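Local coordinates for periplasmic cell division protein (SufI) (Aquifex aeolicus, PDB 6SYY) that is a multicopper oxidase of a hyperthermophile, probably oxidising its substrates with the help of bound copper ions, at residues I441-N446 with H451-H456. Residues are numbered along the deposited sequence; the frame is centred on the assembly and turned at random.
Sequences IEYVNN and HPMHIH. With CU (copper (II) ion), chain B; CU (copper (II) ion), chain C.
A water bridges two facing strands that share no direct hydrogen bond between 441-446 and 451-456: it lies 2.9 Å from the hydroxyl OH of Tyr443 and donates to the backbone O of Met453 at 2.7 Å. The tyrosine reaches from one sheet toward the other across the core of a beta sandwich, one ring face against the methionine. Met453 CB rests over that face, 3.8 Å from the Tyr443 ring centroid, as a CH-pi contact, and the chain, bent at chi2 and chi3, brings Met453 CE to 3.9 Å from Tyr443 CE1. Met453 SD stays oblique to the Tyr443 ring, 5.2 Å from its centroid, a looser Met-aromatic contact. Ile441 CG2 lies on the opposite side, toward the rim, while Ile455 CG2 meets Tyr443 OH at 3.5 Å. The Asn445 amide sits at the CD2 edge of the His451 ring, its plane turned 54° from it, with Asn445 ND2 3.5 Å from His451 CD2. Thr447 OG1 bonds both Asn445 OD1 and His451 NE2, and Met449 O takes Asn445 ND2. This second shell probably helps orient His451, whose ND1 binds the type 1 copper with Cys509 and His514; His454 and His456 bind coppers of the oxygen-bridged cluster. Tyr443 also packs on Val481 and Leu507 of the facing sheet, where 451-455 runs between 503-509 and 480-483; its own strand runs between 394-402 and 488-495.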
loop_
_atom_site.group_PDB
_atom_site.type_symbol
_atom_site.label_atom_id
_atom_site.label_comp_id
_atom_site.label_asym_id
_atom_site.label_seq_id
_atom_site.Cartn_x
_atom_site.Cartn_y
_atom_site.Cartn_z
ATOM N N ILE A 441 18.901 7.459 -3.649
ATOM C CA ILE A 441 18.500 6.683 -4.811
ATOM C C ILE A 441 17.878 7.631 -5.822
ATOM O O ILE A 441 17.054 8.483 -5.469
ATOM C CB ILE A 441 17.534 5.552 -4.426
ATOM C CG1 ILE A 441 18.260 4.517 -3.566
ATOM C CG2 ILE A 441 16.962 4.892 -5.669
ATOM C CD1 ILE A 441 17.432 3.283 -3.277
ATOM N N GLU A 442 18.283 7.489 -7.076
ATOM C CA GLU A 442 17.894 8.388 -8.155
ATOM C C GLU A 442 17.190 7.555 -9.217
ATOM O O GLU A 442 17.842 6.935 -10.064
ATOM C CB GLU A 442 19.119 9.105 -8.719
ATOM C CG GLU A 442 18.815 10.104 -9.807
ATOM C CD GLU A 442 20.050 10.855 -10.234
ATOM O OE1 GLU A 442 21.123 10.594 -9.647
ATOM O OE2 GLU A 442 19.947 11.699 -11.149
ATOM N N TYR A 443 15.864 7.525 -9.159
ATOM C CA TYR A 443 15.085 6.852 -10.184
ATOM C C TYR A 443 15.040 7.715 -11.436
ATOM O O TYR A 443 14.695 8.899 -11.370
ATOM C CB TYR A 443 13.669 6.571 -9.689
ATOM C CG TYR A 443 13.582 5.532 -8.596
ATOM C CD1 TYR A 443 13.978 4.223 -8.827
ATOM C CD2 TYR A 443 13.078 5.853 -7.343
ATOM C CE1 TYR A 443 13.890 3.262 -7.833
ATOM C CE2 TYR A 443 12.984 4.903 -6.345
ATOM C CZ TYR A 443 13.393 3.607 -6.596
ATOM O OH TYR A 443 13.304 2.653 -5.608
ATOM N N VAL A 444 15.399 7.126 -12.573
ATOM C CA VAL A 444 15.359 7.802 -13.865
ATOM C C VAL A 444 14.477 6.968 -14.781
ATOM O O VAL A 444 14.891 5.899 -15.244
ATOM C CB VAL A 444 16.758 7.985 -14.466
ATOM C CG1 VAL A 444 16.672 8.768 -15.762
ATOM C CG2 VAL A 444 17.680 8.685 -13.478
ATOM N N ASN A 445 13.268 7.456 -15.053
ATOM C CA ASN A 445 12.281 6.717 -15.839
ATOM C C ASN A 445 12.408 7.125 -17.302
ATOM O O ASN A 445 11.916 8.178 -17.710
ATOM C CB ASN A 445 10.875 6.978 -15.310
ATOM C CG ASN A 445 9.816 6.162 -16.029
ATOM O OD1 ASN A 445 10.125 5.346 -16.903
ATOM N ND2 ASN A 445 8.556 6.368 -15.653
ATOM N N ASN A 446 13.054 6.277 -18.103
ATOM C CA ASN A 446 13.173 6.487 -19.539
ATOM C C ASN A 446 12.113 5.728 -20.330
ATOM O O ASN A 446 12.307 5.467 -21.522
ATOM C CB ASN A 446 14.570 6.088 -20.019
ATOM C CG ASN A 446 15.652 7.010 -19.496
ATOM O OD1 ASN A 446 15.451 8.222 -19.376
ATOM N ND2 ASN A 446 16.810 6.440 -19.180
ATOM N N HIS A 451 5.823 4.442 -12.989
ATOM C CA HIS A 451 6.139 3.295 -12.147
ATOM C C HIS A 451 6.143 3.709 -10.683
ATOM O O HIS A 451 6.926 4.581 -10.287
ATOM C CB HIS A 451 7.497 2.696 -12.517
ATOM C CG HIS A 451 7.628 2.347 -13.963
ATOM N ND1 HIS A 451 7.036 1.232 -14.514
ATOM C CD2 HIS A 451 8.278 2.969 -14.976
ATOM C CE1 HIS A 451 7.316 1.181 -15.804
ATOM N NE2 HIS A 451 8.067 2.224 -16.110
ATOM N N PRO A 452 5.293 3.121 -9.858
ATOM C CA PRO A 452 5.408 3.345 -8.412
ATOM C C PRO A 452 6.475 2.439 -7.821
ATOM O O PRO A 452 6.246 1.242 -7.621
ATOM C CB PRO A 452 4.003 3.014 -7.895
ATOM C CG PRO A 452 3.497 1.974 -8.857
ATOM C CD PRO A 452 4.166 2.234 -10.196
ATOM N N MET A 453 7.653 2.993 -7.558
ATOM C CA MET A 453 8.811 2.200 -7.165
ATOM C C MET A 453 8.837 2.001 -5.656
ATOM O O MET A 453 8.734 2.964 -4.889
ATOM C CB MET A 453 10.103 2.866 -7.639
ATOM C CG MET A 453 10.231 2.950 -9.153
ATOM S SD MET A 453 10.163 1.328 -9.946
ATOM C CE MET A 453 11.534 0.495 -9.144
ATOM N N HIS A 454 8.987 0.750 -5.240
ATOM C CA HIS A 454 8.940 0.360 -3.840
ATOM C C HIS A 454 10.240 -0.340 -3.469
ATOM O O HIS A 454 10.753 -1.162 -4.236
ATOM C CB HIS A 454 7.727 -0.553 -3.589
ATOM C CG HIS A 454 7.672 -1.144 -2.215
ATOM N ND1 HIS A 454 7.645 -0.375 -1.072
ATOM C CD2 HIS A 454 7.618 -2.433 -1.803
ATOM C CE1 HIS A 454 7.590 -1.165 -0.014
ATOM N NE2 HIS A 454 7.572 -2.419 -0.430
ATOM N N ILE A 455 10.793 0.009 -2.310
ATOM C CA ILE A 455 11.918 -0.715 -1.728
ATOM C C ILE A 455 11.442 -1.369 -0.442
ATOM O O ILE A 455 10.622 -0.802 0.291
ATOM C CB ILE A 455 13.141 0.188 -1.456
ATOM C CG1 ILE A 455 12.781 1.325 -0.500
ATOM C CG2 ILE A 455 13.710 0.740 -2.750
ATOM C CD1 ILE A 455 13.977 2.132 -0.050
ATOM N N HIS A 456 11.936 -2.572 -0.183
ATOM C CA HIS A 456 11.708 -3.239 1.086
ATOM C C HIS A 456 12.778 -2.819 2.090
ATOM O O HIS A 456 13.818 -2.265 1.729
ATOM C CB HIS A 456 11.718 -4.761 0.910
ATOM C CG HIS A 456 10.604 -5.283 0.054
ATOM N ND1 HIS A 456 10.183 -6.595 0.102
ATOM C CD2 HIS A 456 9.828 -4.674 -0.875
ATOM C CE1 HIS A 456 9.196 -6.771 -0.758
ATOM N NE2 HIS A 456 8.961 -5.622 -1.363
HETATM CU CU CU B . 6.359 -0.471 -13.321
HETATM CU CU CU C . 7.343 -6.056 -2.554
HETATM O O HOH W 1 11.147 3.433 -3.894
#